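PDB 1Y63: Lmaj004144AAA protein from Leishmania major, which probably acts as an adenylate kinase with additional ATPase activity, transferring phosphate between nucleoside triphosphates and monophosphates and assisting late 18S rRNA maturation. Local coordinates for residues A[24-29]-A[156-161]; A[102-107]-A[142-147]. All blocks are in the same frame, centred on the assembly; numbering follows the deposited sequence.

How the contacts relate
Both contacts reach the central parallel sheet, where strands 103-108 and 153-157 are neighbours, but from its two faces. Contact 2 is buried throughout and wholly apolar, one alanine of helix 139-147 meeting two valines of strand 103-108. Contact 1 is partly buried: its methionines meet an amide just after strand 153-157 and, less certainly, a leucine at the start of helix 161-178, beside bound ADP. The two join directly. Arg156 N probably donates a hydrogen bond to Val106 O at 2.9 Å, and Met26 CE packs 3.6 Å from Leu107 CD2. Since Val106 faces contact 2, the adjacent Leu107 turns to the other face, toward contact 1.

Contact 1 (A[24-29]-A[156-161]); sequences TSMAEM and RENDTL. With MN (manganese (II) ion), chain C; MN (manganese (II) ion), chain B; ADP (adenosine-5'-diphosphate), chain Q.
Met26 and Asn158 mark the closest backbone approach, with CA atoms 9.3 Å apart, as helix 23-33 passes the turn that leaves strand 153-157; no hydrogen bond links the two segments, so side chains make the whole contact. Met26 leaves the helix with CG anti to the backbone N (chi1 -174°) and runs straight until it bends at its thioether, which delivers CE to the Asn158 amide, 3.6 Å from OD1. The same methionine also packs on Met164 and Thr167 of helix 161-178. The Asn158 amide is held from its other end, where ND2 donates to the Thr21 backbone carbonyl. One turn farther along the helix, Met29 CE lies 4.1 Å from Leu161 CD1, but Met29 was modelled in two conformers, so this touch is doubtful.

ADP spans both segments. At the helix start, Ser25 grips O1A twice, through its backbone N and through OG at 2.7 Å. Thr24 N donates to O3B with an N-H...O angle of 162°, while Thr24 OG1 binds a manganese ion at 2.1 Å; O3B and four waters bring that ion to six ligands. Thr24 OG1 is further hydrogen-bonded to Asp89, a second-shell partner. Gly20 N, Gly22 N and Lys23 NZ add further bonds to ADP. On the far segment, adenine N6 donates to Thr160 O at 2.9 Å, and Asn158 OD1 comes within 3.3 Å of the same amine.

The chemistry is therefore divided: phosphates and metal are bound by the P-loop and the start of its helix, the base by the turn 158-160 that leads into helix 161-178. Met26 CE against the Asn158 amide is the direct touch between these halves, and the Thr160 carbonyl accepts from N6, as fits recognition of adenine.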
ATOM      1  N   THR A  24       6.646  -1.531   0.699  1.00 17.08           N
ATOM      2  CA  THR A  24       7.544  -0.560   1.301  1.00 16.85           C
ATOM      3  C   THR A  24       8.717  -0.267   0.386  1.00 16.14           C
ATOM      4  O   THR A  24       9.110   0.917   0.213  1.00 17.71           O
ATOM      5  CB  THR A  24       7.995  -1.044   2.695  1.00 18.55           C
ATOM      6  OG1 THR A  24       6.840  -1.202   3.532  1.00 19.22           O
ATOM      7  CG2 THR A  24       8.972  -0.018   3.323  1.00 21.69           C
ATOM      8  N   SER A  25       9.253  -1.310  -0.237  1.00 16.58           N
ATOM      9  CA  SER A  25      10.346  -1.146  -1.192  1.00 16.70           C
ATOM     10  C   SER A  25       9.943  -0.244  -2.360  1.00 18.09           C
ATOM     11  O   SER A  25      10.697   0.635  -2.773  1.00 17.97           O
ATOM     12  CB  SER A  25      10.842  -2.487  -1.692  1.00 18.97           C
ATOM     13  OG  SER A  25      11.340  -3.256  -0.609  1.00 19.36           O
ATOM     14  N   MET A  26       8.763  -0.501  -2.910  1.00 18.84           N
ATOM     15  CA  MET A  26       8.275   0.321  -4.029  1.00 17.57           C
ATOM     16  C   MET A  26       7.978   1.739  -3.593  1.00 15.57           C
ATOM     17  O   MET A  26       8.328   2.686  -4.282  1.00 16.40           O
ATOM     18  CB  MET A  26       7.060  -0.280  -4.701  1.00 19.40           C
ATOM     19  CG  MET A  26       6.652   0.508  -5.936  1.00 21.51           C
ATOM     20  SD  MET A  26       5.283  -0.250  -6.823  1.00 21.06           S
ATOM     21  CE  MET A  26       6.133  -1.648  -7.548  1.00 19.91           C
ATOM     22  N   ALA A  27       7.368   1.906  -2.423  1.00 16.63           N
ATOM     23  CA  ALA A  27       7.058   3.249  -1.939  1.00 14.63           C
ATOM     24  C   ALA A  27       8.355   4.047  -1.699  1.00 15.95           C
ATOM     25  O   ALA A  27       8.400   5.264  -1.954  1.00 17.94           O
ATOM     26  CB  ALA A  27       6.246   3.179  -0.681  1.00 18.44           C
ATOM     27  N   GLU A  28       9.391   3.375  -1.189  1.00 16.95           N
ATOM     28  CA  GLU A  28      10.652   4.069  -0.992  1.00 18.11           C
ATOM     29  C   GLU A  28      11.322   4.409  -2.311  1.00 16.86           C
ATOM     30  O   GLU A  28      11.941   5.467  -2.443  1.00 19.01           O
ATOM     31  CB  GLU A  28      11.575   3.298  -0.054  1.00 15.88           C
ATOM     32  CG  GLU A  28      10.993   3.180   1.360  1.00 17.21           C
ATOM     33  CD  GLU A  28      11.109   4.453   2.200  1.00 24.29           C
ATOM     34  OE1 GLU A  28      11.448   5.543   1.684  1.00 24.72           O
ATOM     35  OE2 GLU A  28      10.851   4.359   3.415  1.00 21.74           O
ATOM     36  N   MET A  29      11.194   3.546  -3.308  1.00 18.03           N
ATOM     37  CA  MET A  29      11.654   3.907  -4.653  1.00 18.12           C
ATOM     38  C   MET A  29      10.954   5.130  -5.217  1.00 18.96           C
ATOM     39  O   MET A  29      11.592   6.020  -5.775  1.00 18.44           O
ATOM     40  CB  MET A  29      11.511   2.735  -5.606  1.00 19.71           C
ATOM     41  CG  MET A  29      12.065   3.040  -6.969  1.00 19.12           C
ATOM     42  SD  MET A  29      11.969   1.763  -8.247  0.60 24.57           S
ATOM     43  CE  MET A  29      13.475   0.855  -7.950  0.60 25.43           C
ATOM     44  N   ARG A 156       0.079  -5.063 -10.577  1.00 16.13           N
ATOM     45  CA  ARG A 156       1.391  -5.335 -11.165  1.00 16.73           C
ATOM     46  C   ARG A 156       2.083  -6.504 -10.522  1.00 18.60           C
ATOM     47  O   ARG A 156       2.123  -6.616  -9.304  1.00 19.08           O
ATOM     48  CB  ARG A 156       2.290  -4.112 -11.080  1.00 16.55           C
ATOM     49  CG  ARG A 156       1.730  -2.848 -11.679  1.00 18.13           C
ATOM     50  CD  ARG A 156       1.764  -2.853 -13.196  1.00 17.41           C
ATOM     51  NE  ARG A 156       3.107  -2.678 -13.737  1.00 17.38           N
ATOM     52  CZ  ARG A 156       3.419  -2.472 -15.013  1.00 17.38           C
ATOM     53  NH1 ARG A 156       2.484  -2.387 -15.962  1.00 20.80           N
ATOM     54  NH2 ARG A 156       4.693  -2.367 -15.380  1.00 20.94           N
ATOM     55  N   GLU A 157       2.616  -7.392 -11.347  1.00 17.32           N
ATOM     56  CA  GLU A 157       3.498  -8.437 -10.852  1.00 16.89           C
ATOM     57  C   GLU A 157       4.759  -7.759 -10.359  1.00 20.67           C
ATOM     58  O   GLU A 157       5.270  -6.855 -11.024  1.00 19.23           O
ATOM     59  CB  GLU A 157       3.817  -9.428 -11.978  1.00 17.04           C
ATOM     60  CG  GLU A 157       4.514 -10.693 -11.470  1.00 22.74           C
ATOM     61  CD  GLU A 157       3.604 -11.567 -10.567  1.00 38.65           C
ATOM     62  OE1 GLU A 157       2.375 -11.328 -10.485  1.00 39.63           O
ATOM     63  OE2 GLU A 157       4.124 -12.523  -9.949  1.00 47.10           O
ATOM     64  N   ASN A 158       5.244  -8.185  -9.197  1.00 17.64           N
ATOM     65  CA  ASN A 158       6.381  -7.531  -8.557  1.00 18.15           C
ATOM     66  C   ASN A 158       7.355  -8.553  -7.990  1.00 22.15           C
ATOM     67  O   ASN A 158       7.608  -8.556  -6.798  1.00 22.18           O
ATOM     68  CB  ASN A 158       5.897  -6.586  -7.447  1.00 19.31           C
ATOM     69  CG  ASN A 158       6.919  -5.543  -7.074  1.00 18.84           C
ATOM     70  OD1 ASN A 158       7.516  -4.903  -7.964  1.00 20.02           O
ATOM     71  ND2 ASN A 158       7.148  -5.344  -5.763  1.00 17.84           N
ATOM     72  N   ASP A 159       7.882  -9.411  -8.861  1.00 19.09           N
ATOM     73  CA  ASP A 159       8.807 -10.498  -8.470  1.00 20.21           C
ATOM     74  C   ASP A 159      10.270 -10.045  -8.477  1.00 21.29           C
ATOM     75  O   ASP A 159      11.094 -10.522  -7.661  1.00 20.33           O
ATOM     76  CB  ASP A 159       8.687 -11.689  -9.420  1.00 20.87           C
ATOM     77  CG  ASP A 159       7.426 -12.503  -9.223  1.00 28.33           C
ATOM     78  OD1 ASP A 159       6.761 -12.394  -8.179  1.00 24.42           O
ATOM     79  OD2 ASP A 159       7.124 -13.322 -10.109  1.00 31.85           O
ATOM     80  N   THR A 160      10.586  -9.150  -9.416  1.00 19.70           N
ATOM     81  CA  THR A 160      11.965  -8.699  -9.684  1.00 21.45           C
ATOM     82  C   THR A 160      12.154  -7.178  -9.606  1.00 21.65           C
ATOM     83  O   THR A 160      11.201  -6.414  -9.657  1.00 21.30           O
ATOM     84  CB  THR A 160      12.411  -9.130 -11.100  1.00 21.27           C
ATOM     85  OG1 THR A 160      11.712  -8.369 -12.092  1.00 20.72           O
ATOM     86  CG2 THR A 160      12.141 -10.605 -11.310  1.00 22.54           C
ATOM     87  N   LEU A 161      13.406  -6.752  -9.503  1.00 21.87           N
ATOM     88  CA  LEU A 161      13.732  -5.340  -9.418  1.00 20.59           C
ATOM     89  C   LEU A 161      13.417  -4.640 -10.737  1.00 18.43           C
ATOM     90  O   LEU A 161      12.955  -3.488 -10.756  1.00 20.89           O
ATOM     91  CB  LEU A 161      15.210  -5.171  -9.037  1.00 22.85           C
ATOM     92  CG  LEU A 161      15.670  -3.739  -8.782  1.00 29.82           C
ATOM     93  CD1 LEU A 161      14.863  -3.020  -7.676  1.00 28.79           C
ATOM     94  CD2 LEU A 161      17.105  -3.756  -8.406  1.00 31.14           C
TER
HETATM   95 MN    MN C 311       9.759   5.847   4.568  1.00 19.37          MN
HETATM   96 MN    MN B 302       6.198  -3.034   4.411  1.00 12.94          MN
HETATM   97  PB  ADP Q 301       6.075  -5.379   2.051  1.00 13.55           P
HETATM   98  O1B ADP Q 301       5.830  -6.357   3.184  1.00 13.55           O
HETATM   99  O2B ADP Q 301       5.012  -5.531   0.983  1.00 12.35           O
HETATM  100  O3B ADP Q 301       6.298  -3.939   2.505  1.00 12.14           O
HETATM  101  PA  ADP Q 301       8.891  -5.224   1.354  1.00 13.99           P
HETATM  102  O1A ADP Q 301       8.996  -3.953   0.539  1.00 13.62           O
HETATM  103  O2A ADP Q 301       9.296  -5.117   2.824  1.00 14.81           O
HETATM  104  O3A ADP Q 301       7.434  -5.853   1.265  1.00 11.85           O
HETATM  105  O5' ADP Q 301       9.749  -6.386   0.657  0.50 13.90           O
HETATM  106  C5' ADP Q 301      10.397  -7.352   1.472  0.50 13.24           C
HETATM  107  C4' ADP Q 301      11.678  -7.702   0.756  0.50 10.71           C
HETATM  108  O4' ADP Q 301      11.376  -8.205  -0.542  0.50 15.75           O
HETATM  109  C3' ADP Q 301      12.592  -6.515   0.505  0.50 12.86           C
HETATM  110  O3' ADP Q 301      13.393  -6.168   1.631  0.50 14.69           O
HETATM  111  C2' ADP Q 301      13.407  -7.010  -0.658  0.50 16.61           C
HETATM  112  O2' ADP Q 301      14.372  -7.961  -0.220  0.50 18.42           O
HETATM  113  C1' ADP Q 301      12.397  -7.797  -1.449  0.50 15.72           C
HETATM  114  N9  ADP Q 301      11.721  -7.107  -2.562  1.00 16.44           N
HETATM  115  C8  ADP Q 301      10.655  -6.241  -2.543  1.00 17.22           C
HETATM  116  N7  ADP Q 301      10.291  -5.893  -3.796  1.00 16.98           N
HETATM  117  C5  ADP Q 301      11.135  -6.574  -4.646  1.00 14.15           C
HETATM  118  C6  ADP Q 301      11.269  -6.647  -6.092  1.00 20.07           C
HETATM  119  N6  ADP Q 301      10.434  -5.958  -6.893  1.00 18.05           N
HETATM  120  N1  ADP Q 301      12.247  -7.449  -6.565  1.00 16.09           N
HETATM  121  C2  ADP Q 301      13.062  -8.146  -5.729  1.00 18.29           C
HETATM  122  N3  ADP Q 301      13.017  -8.147  -4.384  1.00 16.17           N
HETATM  123  C4  ADP Q 301      12.060  -7.360  -3.817  1.00 15.76           C
HETATM  124  O   HOH W   1       6.168  -2.148   6.438  1.00 17.53           O
HETATM  125  O   HOH W   2       4.201  -2.319   4.104  1.00 15.48           O
HETATM  126  O   HOH W   3       5.451  -4.948   5.309  1.00 17.30           O
HETATM  127  O   HOH W   4       8.294  -3.600   4.799  1.00 16.23           O
HETATM  128  O   HOH W   5       9.262   4.501   6.226  1.00 22.88           O

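Contact 2 (A[102-107]-A[142-147]); sequences HMVVVL and EEARDA. With NA (sodium ion), chain P.
Val106 and Ala144 bring strand 103-108 and helix 139-147 closest, their CA atoms lying 7.5 Å apart. Followed outward, the Val106 side chain starts toward the helix, with CB still 5.1 Å from Ala144 CB. There it forks. CG1 stands anti to the backbone N (chi1 179°) and stays 5.4 Å from Ala144 CB, too far to touch it. That torsion leaves CG2 beside the backbone N and anti to the carbonyl carbon, and CG2 makes the contact, 3.7 Å from Ala144 CB, methyl against methyl. Two residues back along the strand, Val104 turns to the same side and its CG1 reaches Ala144 CB at 4.2 Å. One alanine methyl thus meets one branch from each of two valines, which is the geometric evidence for close seating of the helix: a residue with only CB lets the helix backbone come near the sheet. Val105, between them, points the other way. With no polar atom from either side among these touching groups, the contact is van der Waals packing alone.

Away from this contact, Asp146 binds a sodium ion through OD1 at 2.9 Å, a long distance; Ala147, at the helix end, belongs with Glu98 to a manganese site.

In the fold, the strand lies between 12-16 and 153-157 in the parallel sheet, and Val106 also touches Thr16 and Val155 on these neighbours. Helix 139-147 occupies the face toward which Val104 and Val106 point, with Ala144 also against Ser93 and Arg145 reaching over Val153 and Val155. Helix 161-178 packs on the opposite face, where Ile171 meets Met103 and Val105. Helix 139-147 is the last of three helices in the connection from strand 103-108 to its parallel neighbour 153-157.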
ATOM      1  N   HIS A 102      -5.558   9.155  -5.877  1.00 17.84           N
ATOM      2  CA  HIS A 102      -5.626   9.310  -7.330  1.00 16.96           C
ATOM      3  C   HIS A 102      -5.171   8.095  -8.095  1.00 18.20           C
ATOM      4  O   HIS A 102      -5.393   8.031  -9.290  1.00 19.41           O
ATOM      5  CB  HIS A 102      -4.820  10.522  -7.754  1.00 20.62           C
ATOM      6  CG  HIS A 102      -5.179  11.729  -6.979  1.00 22.44           C
ATOM      7  ND1 HIS A 102      -4.440  12.167  -5.903  1.00 21.71           N
ATOM      8  CD2 HIS A 102      -6.273  12.524  -7.041  1.00 24.88           C
ATOM      9  CE1 HIS A 102      -5.035  13.222  -5.372  1.00 24.54           C
ATOM     10  NE2 HIS A 102      -6.155  13.454  -6.040  1.00 28.79           N
ATOM     11  N   MET A 103      -4.516   7.166  -7.396  1.00 18.72           N
ATOM     12  CA  MET A 103      -3.995   5.941  -7.955  1.00 18.79           C
ATOM     13  C   MET A 103      -3.883   4.900  -6.841  1.00 19.33           C
ATOM     14  O   MET A 103      -3.473   5.227  -5.703  1.00 19.49           O
ATOM     15  CB  MET A 103      -2.613   6.176  -8.593  1.00 20.59           C
ATOM     16  CG  MET A 103      -2.089   5.006  -9.346  1.00 25.00           C
ATOM     17  SD  MET A 103      -0.374   5.317  -9.852  1.00 28.62           S
ATOM     18  CE  MET A 103      -0.483   6.920 -10.528  1.00 23.53           C
ATOM     19  N   VAL A 104      -4.237   3.651  -7.154  1.00 18.49           N
ATOM     20  CA  VAL A 104      -4.053   2.541  -6.219  1.00 16.90           C
ATOM     21  C   VAL A 104      -3.307   1.457  -6.966  1.00 19.82           C
ATOM     22  O   VAL A 104      -3.726   1.052  -8.033  1.00 21.07           O
ATOM     23  CB  VAL A 104      -5.382   1.998  -5.689  1.00 18.07           C
ATOM     24  CG1 VAL A 104      -5.177   0.788  -4.800  1.00 18.19           C
ATOM     25  CG2 VAL A 104      -6.107   3.102  -4.925  1.00 21.90           C
ATOM     26  N   VAL A 105      -2.161   1.058  -6.440  1.00 17.43           N
ATOM     27  CA  VAL A 105      -1.325   0.050  -7.073  1.00 18.31           C
ATOM     28  C   VAL A 105      -1.369  -1.179  -6.218  1.00 17.67           C
ATOM     29  O   VAL A 105      -1.078  -1.116  -5.012  1.00 19.00           O
ATOM     30  CB  VAL A 105       0.134   0.530  -7.168  1.00 18.27           C
ATOM     31  CG1 VAL A 105       0.986  -0.505  -7.840  1.00 20.20           C
ATOM     32  CG2 VAL A 105       0.222   1.862  -7.874  1.00 18.53           C
ATOM     33  N   VAL A 106      -1.779  -2.306  -6.804  1.00 16.69           N
ATOM     34  CA  VAL A 106      -1.817  -3.574  -6.071  1.00 16.64           C
ATOM     35  C   VAL A 106      -0.675  -4.435  -6.595  1.00 18.28           C
ATOM     36  O   VAL A 106      -0.616  -4.715  -7.797  1.00 18.19           O
ATOM     37  CB  VAL A 106      -3.151  -4.332  -6.302  1.00 16.93           C
ATOM     38  CG1 VAL A 106      -3.160  -5.672  -5.534  1.00 21.10           C
ATOM     39  CG2 VAL A 106      -4.365  -3.525  -5.944  1.00 20.05           C
ATOM     40  N   LEU A 107       0.182  -4.889  -5.671  1.00 18.52           N
ATOM     41  CA  LEU A 107       1.321  -5.721  -5.994  1.00 17.96           C
ATOM     42  C   LEU A 107       0.999  -7.193  -5.779  1.00 19.30           C
ATOM     43  O   LEU A 107       0.365  -7.558  -4.801  1.00 20.03           O
ATOM     44  CB  LEU A 107       2.539  -5.336  -5.155  1.00 18.99           C
ATOM     45  CG  LEU A 107       2.958  -3.856  -5.205  1.00 19.05           C
ATOM     46  CD1 LEU A 107       4.201  -3.598  -4.359  1.00 19.91           C
ATOM     47  CD2 LEU A 107       3.162  -3.467  -6.616  1.00 18.34           C
ATOM     48  N   GLU A 142      -8.779  -8.056  -4.471  1.00 20.12           N
ATOM     49  CA  GLU A 142     -10.252  -7.991  -4.474  1.00 20.76           C
ATOM     50  C   GLU A 142     -10.755  -6.843  -3.610  1.00 18.83           C
ATOM     51  O   GLU A 142     -11.735  -6.167  -3.971  1.00 21.19           O
ATOM     52  CB  GLU A 142     -10.846  -9.330  -4.015  1.00 21.89           C
ATOM     53  CG  GLU A 142     -10.589 -10.448  -5.037  0.50 19.80           C
ATOM     54  CD  GLU A 142     -11.051 -11.830  -4.597  0.50 30.05           C
ATOM     55  OE1 GLU A 142     -11.348 -12.046  -3.403  0.50 33.96           O
ATOM     56  OE2 GLU A 142     -11.104 -12.715  -5.473  0.50 29.84           O
ATOM     57  N   GLU A 143     -10.107  -6.629  -2.468  1.00 20.34           N
ATOM     58  CA  GLU A 143     -10.486  -5.540  -1.593  1.00 19.08           C
ATOM     59  C   GLU A 143     -10.330  -4.200  -2.297  1.00 18.89           C
ATOM     60  O   GLU A 143     -11.215  -3.340  -2.229  1.00 20.53           O
ATOM     61  CB  GLU A 143      -9.637  -5.555  -0.329  1.00 20.29           C
ATOM     62  CG  GLU A 143      -9.971  -4.509   0.698  1.00 21.86           C
ATOM     63  CD  GLU A 143      -9.242  -4.656   2.016  1.00 25.52           C
ATOM     64  OE1 GLU A 143      -9.068  -5.800   2.525  1.00 29.10           O
ATOM     65  OE2 GLU A 143      -8.839  -3.616   2.580  1.00 22.66           O
ATOM     66  N   ALA A 144      -9.173  -3.991  -2.931  1.00 19.34           N
ATOM     67  CA  ALA A 144      -8.887  -2.713  -3.623  1.00 17.63           C
ATOM     68  C   ALA A 144      -9.858  -2.494  -4.761  1.00 19.26           C
ATOM     69  O   ALA A 144     -10.379  -1.397  -4.929  1.00 20.31           O
ATOM     70  CB  ALA A 144      -7.438  -2.693  -4.158  1.00 18.38           C
ATOM     71  N   ARG A 145     -10.138  -3.544  -5.542  1.00 20.06           N
ATOM     72  CA  ARG A 145     -11.051  -3.379  -6.679  1.00 23.37           C
ATOM     73  C   ARG A 145     -12.463  -3.135  -6.223  1.00 23.33           C
ATOM     74  O   ARG A 145     -13.237  -2.512  -6.946  1.00 27.48           O
ATOM     75  CB  ARG A 145     -11.015  -4.593  -7.591  1.00 24.35           C
ATOM     76  CG  ARG A 145      -9.742  -4.742  -8.305  1.00 30.17           C
ATOM     77  CD  ARG A 145      -9.921  -5.745  -9.431  1.00 37.93           C
ATOM     78  NE  ARG A 145      -8.764  -5.770 -10.295  1.00 40.11           N
ATOM     79  CZ  ARG A 145      -8.441  -4.799 -11.141  1.00 41.69           C
ATOM     80  NH1 ARG A 145      -9.191  -3.702 -11.260  1.00 45.41           N
ATOM     81  NH2 ARG A 145      -7.354  -4.938 -11.883  1.00 44.54           N
ATOM     82  N   ASP A 146     -12.829  -3.621  -5.036  1.00 22.27           N
ATOM     83  CA  ASP A 146     -14.166  -3.356  -4.500  1.00 23.83           C
ATOM     84  C   ASP A 146     -14.322  -1.947  -3.944  1.00 26.95           C
ATOM     85  O   ASP A 146     -15.437  -1.422  -3.907  1.00 33.20           O
ATOM     86  CB  ASP A 146     -14.544  -4.362  -3.416  1.00 26.87           C
ATOM     87  CG  ASP A 146     -14.997  -5.686  -3.979  1.00 35.64           C
ATOM     88  OD1 ASP A 146     -15.410  -5.728  -5.159  1.00 38.18           O
ATOM     89  OD2 ASP A 146     -14.938  -6.692  -3.239  1.00 41.68           O
ATOM     90  N   ALA A 147     -13.224  -1.334  -3.542  1.00 20.56           N
ATOM     91  CA  ALA A 147     -13.217  -0.059  -2.837  1.00 22.18           C
ATOM     92  C   ALA A 147     -12.905   1.179  -3.634  1.00 24.99           C
ATOM     93  O   ALA A 147     -13.170   2.277  -3.144  1.00 32.17           O
ATOM     94  CB  ALA A 147     -12.275  -0.135  -1.685  1.00 22.95           C
TER
HETATM   95 NA    NA P 502     -17.445  -7.696  -4.749  1.00 45.98          NA